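Local coordinates for protein transcriptional regulator URE2 (Saccharomyces cerevisiae, PDB 1K0D) that represses nitrogen-utilisation genes by holding GATA activators in the cytoplasm when nitrogen is good, and has glutathione peroxidase activity, at residues B[164-169]-B[235-240]; B[202-207]-B[244-249]. All coordinates share one frame; numbering follows the deposited sequence.

In the fold
Both interactions lie in the all-helical C-terminal domain of this GST-fold region and share helix 238-248. Interaction 1 fastens the first turn of that helix to helix 148-176; interaction 2 lays the loop 202-207 against its last turns. Their centres are about 12 Å apart, and they meet where L169 O lies 3.6 Å from V205 CG1 and L169 CD2 lies 4.1 Å from L207 CD2. R173 ties them further, pairing with E239 and with the backbone oxygen of Y203. Both lie away from the annotated glutathione sites; in interaction 1 the side chain of V165 is about 13 Å from a bound glutathione.

Interaction 1: B[164-169]-B[235-240]; sequences VVEMAL and IEFPEV
E166 extends from helix 148-176 with CG anti to its backbone N (chi1 -179°) and then bends at chi2 (73°), which swings its carboxylate across to the first turn of helix 238-248. There both oxygens are used. OE1 accepts the backbone N-H of E239 through its syn lone pair, 2.8 Å from E239 N. OE2 takes the next amide, 2.8 Å from V240 N, also on the syn side but 20° out of the carboxylate plane. Two bonds to consecutive amides fix the rotation of the carboxylate. F237 holds the N-cap position of the helix, but the acceptor for these first-turn N-H groups comes from E166, on another helix; the helix end would probably stabilise its negative charge. The contact thus joins two helices of the C-terminal, all-helical domain of the GST fold, just where the chain turns from helix 233-236 into helix 238-248. Apolar groups border the carboxylate. The F237 ring presents its edge to E166, with CD2 3.9 Å from E166 CB, while P238 CD approaches E166 OE1. Deeper in, the V165 and V240 side chains meet nearly perpendicular, V165 CG1 3.8 Å from V240 CG2. L169 brings CD1 against the backbone of the same turn, 3.7 Å from V240 CA, and its CB packs on E239 CB. W243, one turn further along helix 238-248, also touches V165 and L169. The E239 carboxylate is directed elsewhere: its OE2 forms salt bridges with R173 and K242 and stays 5.4 Å from E166 OE1. On another side of helix 148-176, V164 and M167 pack on P67 and V63 of the second subunit.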
ATOM      1  N   VAL B 164     -14.229  10.588  -2.922  1.00 26.54           N
ATOM      2  CA  VAL B 164     -14.522   9.158  -3.039  1.00 26.73           C
ATOM      3  C   VAL B 164     -14.957   8.631  -1.670  1.00 26.72           C
ATOM      4  O   VAL B 164     -15.905   7.849  -1.561  1.00 26.30           O
ATOM      5  CB  VAL B 164     -13.282   8.360  -3.516  1.00 27.38           C
ATOM      6  CG1 VAL B 164     -13.588   6.873  -3.540  1.00 26.41           C
ATOM      7  CG2 VAL B 164     -12.868   8.831  -4.902  1.00 29.03           C
ATOM      8  N   VAL B 165     -14.267   9.064  -0.622  1.00 25.62           N
ATOM      9  CA  VAL B 165     -14.609   8.639   0.733  1.00 27.48           C
ATOM     10  C   VAL B 165     -15.968   9.221   1.151  1.00 28.45           C
ATOM     11  O   VAL B 165     -16.804   8.530   1.742  1.00 26.92           O
ATOM     12  CB  VAL B 165     -13.534   9.093   1.749  1.00 26.25           C
ATOM     13  CG1 VAL B 165     -13.956   8.716   3.155  1.00 23.20           C
ATOM     14  CG2 VAL B 165     -12.190   8.447   1.407  1.00 26.42           C
ATOM     15  N   GLU B 166     -16.178  10.495   0.838  1.00 29.81           N
ATOM     16  CA  GLU B 166     -17.427  11.176   1.168  1.00 31.31           C
ATOM     17  C   GLU B 166     -18.602  10.434   0.530  1.00 32.49           C
ATOM     18  O   GLU B 166     -19.580  10.106   1.200  1.00 33.28           O
ATOM     19  CB  GLU B 166     -17.389  12.618   0.653  1.00 32.17           C
ATOM     20  CG  GLU B 166     -18.642  13.422   0.959  1.00 34.70           C
ATOM     21  CD  GLU B 166     -18.756  13.801   2.426  1.00 37.62           C
ATOM     22  OE1 GLU B 166     -19.800  14.371   2.817  1.00 42.09           O
ATOM     23  OE2 GLU B 166     -17.802  13.538   3.193  1.00 39.18           O
ATOM     24  N   MET B 167     -18.495  10.174  -0.769  1.00 33.14           N
ATOM     25  CA  MET B 167     -19.536   9.473  -1.513  1.00 35.94           C
ATOM     26  C   MET B 167     -19.849   8.111  -0.885  1.00 36.11           C
ATOM     27  O   MET B 167     -21.011   7.788  -0.633  1.00 36.64           O
ATOM     28  CB  MET B 167     -19.098   9.308  -2.978  1.00 39.61           C
ATOM     29  CG  MET B 167     -20.031   8.471  -3.852  1.00 44.94           C
ATOM     30  SD  MET B 167     -19.628   8.562  -5.635  1.00 52.82           S
ATOM     31  CE  MET B 167     -18.123   7.528  -5.732  1.00 50.24           C
ATOM     32  N   ALA B 168     -18.816   7.314  -0.630  1.00 33.72           N
ATOM     33  CA  ALA B 168     -19.009   6.001  -0.030  1.00 32.76           C
ATOM     34  C   ALA B 168     -19.735   6.112   1.313  1.00 31.82           C
ATOM     35  O   ALA B 168     -20.647   5.332   1.598  1.00 31.29           O
ATOM     36  CB  ALA B 168     -17.668   5.302   0.152  1.00 30.42           C
ATOM     37  N   LEU B 169     -19.331   7.074   2.137  1.00 30.18           N
ATOM     38  CA  LEU B 169     -19.974   7.254   3.438  1.00 29.84           C
ATOM     39  C   LEU B 169     -21.433   7.684   3.260  1.00 29.94           C
ATOM     40  O   LEU B 169     -22.319   7.223   3.981  1.00 30.55           O
ATOM     41  CB  LEU B 169     -19.215   8.291   4.273  1.00 26.61           C
ATOM     42  CG  LEU B 169     -17.814   7.883   4.743  1.00 24.77           C
ATOM     43  CD1 LEU B 169     -17.115   9.075   5.381  1.00 19.86           C
ATOM     44  CD2 LEU B 169     -17.919   6.719   5.732  1.00 23.80           C
ATOM     45  N   ILE B 235     -16.364  21.582   6.328  1.00 37.94           N
ATOM     46  CA  ILE B 235     -17.229  22.270   5.377  1.00 36.73           C
ATOM     47  C   ILE B 235     -17.281  21.598   4.014  1.00 36.53           C
ATOM     48  O   ILE B 235     -18.343  21.513   3.394  1.00 35.17           O
ATOM     49  CB  ILE B 235     -16.768  23.726   5.183  1.00 38.63           C
ATOM     50  CG1 ILE B 235     -16.806  24.460   6.526  1.00 38.45           C
ATOM     51  CG2 ILE B 235     -17.654  24.429   4.156  1.00 39.22           C
ATOM     52  CD1 ILE B 235     -16.279  25.868   6.459  1.00 41.19           C
ATOM     53  N   GLU B 236     -16.133  21.119   3.550  1.00 35.77           N
ATOM     54  CA  GLU B 236     -16.057  20.478   2.247  1.00 35.06           C
ATOM     55  C   GLU B 236     -16.547  19.035   2.188  1.00 34.30           C
ATOM     56  O   GLU B 236     -17.087  18.612   1.165  1.00 35.91           O
ATOM     57  CB  GLU B 236     -14.620  20.534   1.729  1.00 35.81           C
ATOM     58  CG  GLU B 236     -14.177  21.910   1.279  1.00 35.22           C
ATOM     59  CD  GLU B 236     -12.754  21.907   0.753  1.00 35.53           C
ATOM     60  OE1 GLU B 236     -11.829  22.234   1.524  1.00 34.90           O
ATOM     61  OE2 GLU B 236     -12.564  21.558  -0.431  1.00 37.46           O
ATOM     62  N   PHE B 237     -16.357  18.277   3.265  1.00 32.51           N
ATOM     63  CA  PHE B 237     -16.776  16.875   3.279  1.00 30.30           C
ATOM     64  C   PHE B 237     -17.489  16.476   4.573  1.00 29.23           C
ATOM     65  O   PHE B 237     -16.933  15.771   5.413  1.00 26.64           O
ATOM     66  CB  PHE B 237     -15.555  15.970   3.046  1.00 28.86           C
ATOM     67  CG  PHE B 237     -14.774  16.316   1.805  1.00 27.18           C
ATOM     68  CD1 PHE B 237     -13.647  17.128   1.877  1.00 25.22           C
ATOM     69  CD2 PHE B 237     -15.190  15.863   0.558  1.00 26.71           C
ATOM     70  CE1 PHE B 237     -12.948  17.486   0.723  1.00 25.99           C
ATOM     71  CE2 PHE B 237     -14.498  16.216  -0.601  1.00 25.94           C
ATOM     72  CZ  PHE B 237     -13.373  17.030  -0.517  1.00 24.29           C
ATOM     73  N   PRO B 238     -18.749  16.914   4.734  1.00 30.67           N
ATOM     74  CA  PRO B 238     -19.597  16.646   5.901  1.00 30.75           C
ATOM     75  C   PRO B 238     -19.532  15.217   6.450  1.00 29.91           C
ATOM     76  O   PRO B 238     -19.257  15.013   7.631  1.00 29.71           O
ATOM     77  CB  PRO B 238     -20.992  17.010   5.393  1.00 31.23           C
ATOM     78  CG  PRO B 238     -20.712  18.138   4.476  1.00 30.31           C
ATOM     79  CD  PRO B 238     -19.521  17.620   3.694  1.00 31.72           C
ATOM     80  N   GLU B 239     -19.806  14.234   5.598  1.00 29.57           N
ATOM     81  CA  GLU B 239     -19.774  12.835   6.026  1.00 31.08           C
ATOM     82  C   GLU B 239     -18.403  12.431   6.589  1.00 28.91           C
ATOM     83  O   GLU B 239     -18.320  11.763   7.622  1.00 28.21           O
ATOM     84  CB  GLU B 239     -20.144  11.913   4.861  1.00 32.27           C
ATOM     85  CG  GLU B 239     -21.620  11.914   4.488  1.00 38.09           C
ATOM     86  CD  GLU B 239     -22.505  11.351   5.591  1.00 40.73           C
ATOM     87  OE1 GLU B 239     -22.209  10.243   6.090  1.00 43.81           O
ATOM     88  OE2 GLU B 239     -23.501  12.011   5.955  1.00 43.48           O
ATOM     89  N   VAL B 240     -17.333  12.828   5.910  1.00 27.41           N
ATOM     90  CA  VAL B 240     -15.988  12.499   6.377  1.00 27.76           C
ATOM     91  C   VAL B 240     -15.780  13.152   7.732  1.00 28.51           C
ATOM     92  O   VAL B 240     -15.084  12.617   8.594  1.00 29.49           O
ATOM     93  CB  VAL B 240     -14.896  13.009   5.401  1.00 25.84           C
ATOM     94  CG1 VAL B 240     -13.518  12.837   6.018  1.00 25.29           C
ATOM     95  CG2 VAL B 240     -14.974  12.237   4.093  1.00 25.41           C
TER

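Interaction 2: B[202-207]-B[244-249]; sequences DYPVWL and TKHMMR
Residues 203-206 of the loop run extended past one side of helix 238-248, the backbone coming nearest at P204 and H246, whose CA atoms are 7.1 Å apart. No hydrogen bond spans the two segments; side chains make the contact, through a CH-pi and a Met-aromatic interaction, near the surface of the helical GST C-terminal domain. P204 sets its CB over one face of the H246 imidazole, 3.8 Å from the ring centroid and 14° off the ring normal, displaced toward the rim. The same ring turns an edge to the loop backbone, where D202 O lies in its plane, 3.6 Å from H246 NE2. H246 thereby meets the loop by both face and edge. W206 reaches the helix one residue further on. With CG anti to its carbonyl carbon (chi1 -51°), its indole extends toward the helix and leads with the six-membered ring. M247 lies at the edge of that ring, its CG in the ring plane and 3.6 Å from W206 CZ3. The sulfur follows along the same edge, M247 SD 5.4 Å from the centroid of the six-membered ring and 75° off its normal, as the methionine and indole run antiparallel alongside each other. D216 touches both W206 and M247, while V205 packs on helix 148-176, so the loop is wedged between that helix and helix 238-248. Between the proline and methionine contacts, W206 CH2 lies 4.1 Å from H246 CB.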
ATOM      1  N   ASP B 202     -27.440  11.028  12.220  1.00 57.30           N
ATOM      2  CA  ASP B 202     -26.172  11.167  12.931  1.00 57.30           C
ATOM      3  C   ASP B 202     -25.616   9.817  13.372  1.00 55.60           C
ATOM      4  O   ASP B 202     -24.561   9.745  14.001  1.00 55.27           O
ATOM      5  CB  ASP B 202     -26.337  12.067  14.157  1.00 60.11           C
ATOM      6  CG  ASP B 202     -25.042  12.224  14.940  1.00 63.51           C
ATOM      7  OD1 ASP B 202     -24.068  12.768  14.374  1.00 66.09           O
ATOM      8  OD2 ASP B 202     -24.996  11.796  16.115  1.00 63.66           O
ATOM      9  N   TYR B 203     -26.336   8.749  13.051  1.00 54.21           N
ATOM     10  CA  TYR B 203     -25.891   7.405  13.398  1.00 52.45           C
ATOM     11  C   TYR B 203     -24.523   7.173  12.742  1.00 49.29           C
ATOM     12  O   TYR B 203     -24.307   7.557  11.591  1.00 47.91           O
ATOM     13  CB  TYR B 203     -26.905   6.383  12.885  1.00 55.65           C
ATOM     14  CG  TYR B 203     -26.481   4.944  13.057  1.00 59.81           C
ATOM     15  CD1 TYR B 203     -26.485   4.335  14.313  1.00 60.83           C
ATOM     16  CD2 TYR B 203     -26.066   4.191  11.958  1.00 61.35           C
ATOM     17  CE1 TYR B 203     -26.083   3.005  14.468  1.00 62.30           C
ATOM     18  CE2 TYR B 203     -25.663   2.865  12.102  1.00 63.24           C
ATOM     19  CZ  TYR B 203     -25.674   2.279  13.356  1.00 63.21           C
ATOM     20  OH  TYR B 203     -25.282   0.967  13.484  1.00 65.08           O
ATOM     21  N   PRO B 204     -23.579   6.552  13.468  1.00 45.02           N
ATOM     22  CA  PRO B 204     -22.246   6.295  12.913  1.00 42.83           C
ATOM     23  C   PRO B 204     -22.252   5.372  11.696  1.00 40.52           C
ATOM     24  O   PRO B 204     -22.882   4.317  11.701  1.00 40.04           O
ATOM     25  CB  PRO B 204     -21.490   5.697  14.098  1.00 42.17           C
ATOM     26  CG  PRO B 204     -22.568   5.004  14.858  1.00 43.62           C
ATOM     27  CD  PRO B 204     -23.686   6.014  14.833  1.00 43.67           C
ATOM     28  N   VAL B 205     -21.544   5.787  10.653  1.00 38.72           N
ATOM     29  CA  VAL B 205     -21.458   5.019   9.420  1.00 37.70           C
ATOM     30  C   VAL B 205     -19.999   4.645   9.130  1.00 34.52           C
ATOM     31  O   VAL B 205     -19.096   5.460   9.307  1.00 32.42           O
ATOM     32  CB  VAL B 205     -22.060   5.830   8.254  1.00 39.63           C
ATOM     33  CG1 VAL B 205     -21.653   5.244   6.935  1.00 43.03           C
ATOM     34  CG2 VAL B 205     -23.579   5.824   8.367  1.00 42.43           C
ATOM     35  N   TRP B 206     -19.779   3.405   8.695  1.00 31.63           N
ATOM     36  CA  TRP B 206     -18.432   2.911   8.415  1.00 29.43           C
ATOM     37  C   TRP B 206     -18.265   2.393   6.995  1.00 28.52           C
ATOM     38  O   TRP B 206     -19.236   2.022   6.342  1.00 29.30           O
ATOM     39  CB  TRP B 206     -18.066   1.804   9.408  1.00 28.14           C
ATOM     40  CG  TRP B 206     -18.305   2.196  10.827  1.00 29.88           C
ATOM     41  CD1 TRP B 206     -19.304   1.745  11.648  1.00 30.35           C
ATOM     42  CD2 TRP B 206     -17.567   3.160  11.587  1.00 30.07           C
ATOM     43  NE1 TRP B 206     -19.231   2.369  12.870  1.00 31.01           N
ATOM     44  CE2 TRP B 206     -18.175   3.243  12.862  1.00 30.53           C
ATOM     45  CE3 TRP B 206     -16.450   3.966  11.315  1.00 29.91           C
ATOM     46  CZ2 TRP B 206     -17.704   4.098  13.862  1.00 28.74           C
ATOM     47  CZ3 TRP B 206     -15.981   4.817  12.308  1.00 26.42           C
ATOM     48  CH2 TRP B 206     -16.609   4.875  13.568  1.00 29.68           C
ATOM     49  N   LEU B 207     -17.018   2.356   6.534  1.00 27.46           N
ATOM     50  CA  LEU B 207     -16.690   1.909   5.185  1.00 26.54           C
ATOM     51  C   LEU B 207     -16.987   0.444   4.881  1.00 27.58           C
ATOM     52  O   LEU B 207     -17.438   0.123   3.782  1.00 27.48           O
ATOM     53  CB  LEU B 207     -15.215   2.192   4.886  1.00 26.07           C
ATOM     54  CG  LEU B 207     -14.800   3.664   4.797  1.00 24.74           C
ATOM     55  CD1 LEU B 207     -13.287   3.769   4.710  1.00 23.00           C
ATOM     56  CD2 LEU B 207     -15.450   4.300   3.583  1.00 23.59           C
ATOM     57  N   THR B 244     -14.757  10.993  10.996  1.00 27.15           N
ATOM     58  CA  THR B 244     -13.499  11.252  11.685  1.00 28.91           C
ATOM     59  C   THR B 244     -13.734  11.628  13.146  1.00 29.20           C
ATOM     60  O   THR B 244     -12.986  11.203  14.027  1.00 27.99           O
ATOM     61  CB  THR B 244     -12.715  12.402  11.017  1.00 30.56           C
ATOM     62  OG1 THR B 244     -12.693  12.203   9.601  1.00 34.47           O
ATOM     63  CG2 THR B 244     -11.277  12.437  11.533  1.00 30.59           C
ATOM     64  N   LYS B 245     -14.768  12.424  13.410  1.00 29.98           N
ATOM     65  CA  LYS B 245     -15.056  12.820  14.790  1.00 31.15           C
ATOM     66  C   LYS B 245     -15.483  11.650  15.662  1.00 29.72           C
ATOM     67  O   LYS B 245     -15.153  11.600  16.846  1.00 31.02           O
ATOM     68  CB  LYS B 245     -16.117  13.924  14.838  1.00 32.73           C
ATOM     69  CG  LYS B 245     -15.534  15.315  14.620  1.00 37.63           C
ATOM     70  CD  LYS B 245     -14.399  15.579  15.603  1.00 41.29           C
ATOM     71  CE  LYS B 245     -13.844  16.992  15.477  1.00 44.89           C
ATOM     72  NZ  LYS B 245     -14.811  18.027  15.947  1.00 46.36           N
ATOM     73  N   HIS B 246     -16.220  10.707  15.089  1.00 28.73           N
ATOM     74  CA  HIS B 246     -16.634   9.546  15.859  1.00 28.80           C
ATOM     75  C   HIS B 246     -15.378   8.812  16.313  1.00 28.01           C
ATOM     76  O   HIS B 246     -15.272   8.398  17.462  1.00 27.86           O
ATOM     77  CB  HIS B 246     -17.488   8.602  15.011  1.00 31.87           C
ATOM     78  CG  HIS B 246     -18.952   8.911  15.037  1.00 35.45           C
ATOM     79  ND1 HIS B 246     -19.703   8.865  16.192  1.00 37.70           N
ATOM     80  CD2 HIS B 246     -19.816   9.219  14.040  1.00 36.61           C
ATOM     81  CE1 HIS B 246     -20.965   9.129  15.906  1.00 37.60           C
ATOM     82  NE2 HIS B 246     -21.061   9.348  14.607  1.00 37.54           N
ATOM     83  N   MET B 247     -14.414   8.672  15.409  1.00 26.76           N
ATOM     84  CA  MET B 247     -13.177   7.965  15.728  1.00 26.49           C
ATOM     85  C   MET B 247     -12.289   8.727  16.717  1.00 26.84           C
ATOM     86  O   MET B 247     -11.699   8.128  17.615  1.00 26.66           O
ATOM     87  CB  MET B 247     -12.401   7.654  14.437  1.00 25.91           C
ATOM     88  CG  MET B 247     -13.167   6.750  13.453  1.00 24.16           C
ATOM     89  SD  MET B 247     -12.138   6.071  12.118  1.00 27.16           S
ATOM     90  CE  MET B 247     -12.299   7.375  10.875  1.00 26.95           C
ATOM     91  N   MET B 248     -12.206  10.044  16.552  1.00 27.39           N
ATOM     92  CA  MET B 248     -11.402  10.882  17.437  1.00 31.36           C
ATOM     93  C   MET B 248     -11.892  10.877  18.892  1.00 30.06           C
ATOM     94  O   MET B 248     -11.160  11.281  19.786  1.00 30.07           O
ATOM     95  CB  MET B 248     -11.374  12.328  16.919  1.00 33.59           C
ATOM     96  CG  MET B 248     -10.623  12.527  15.607  1.00 40.77           C
ATOM     97  SD  MET B 248      -8.827  12.620  15.814  1.00 50.49           S
ATOM     98  CE  MET B 248      -8.448  10.911  16.047  1.00 50.42           C
ATOM     99  N   ARG B 249     -13.122  10.420  19.130  1.00 30.14           N
ATOM    100  CA  ARG B 249     -13.657  10.384  20.491  1.00 30.38           C
ATOM    101  C   ARG B 249     -13.375   9.070  21.212  1.00 29.58           C
ATOM    102  O   ARG B 249     -13.646   8.945  22.409  1.00 28.55           O
ATOM    103  CB  ARG B 249     -15.168  10.626  20.488  1.00 33.47           C
ATOM    104  CG  ARG B 249     -15.567  11.928  19.833  1.00 37.44           C
ATOM    105  CD  ARG B 249     -17.025  12.260  20.066  1.00 41.93           C
ATOM    106  NE  ARG B 249     -17.374  13.494  19.368  1.00 47.36           N
ATOM    107  CZ  ARG B 249     -17.955  13.543  18.173  1.00 46.68           C
ATOM    108  NH1 ARG B 249     -18.270  12.422  17.536  1.00 45.79           N
ATOM    109  NH2 ARG B 249     -18.198  14.719  17.609  1.00 47.66           N
TER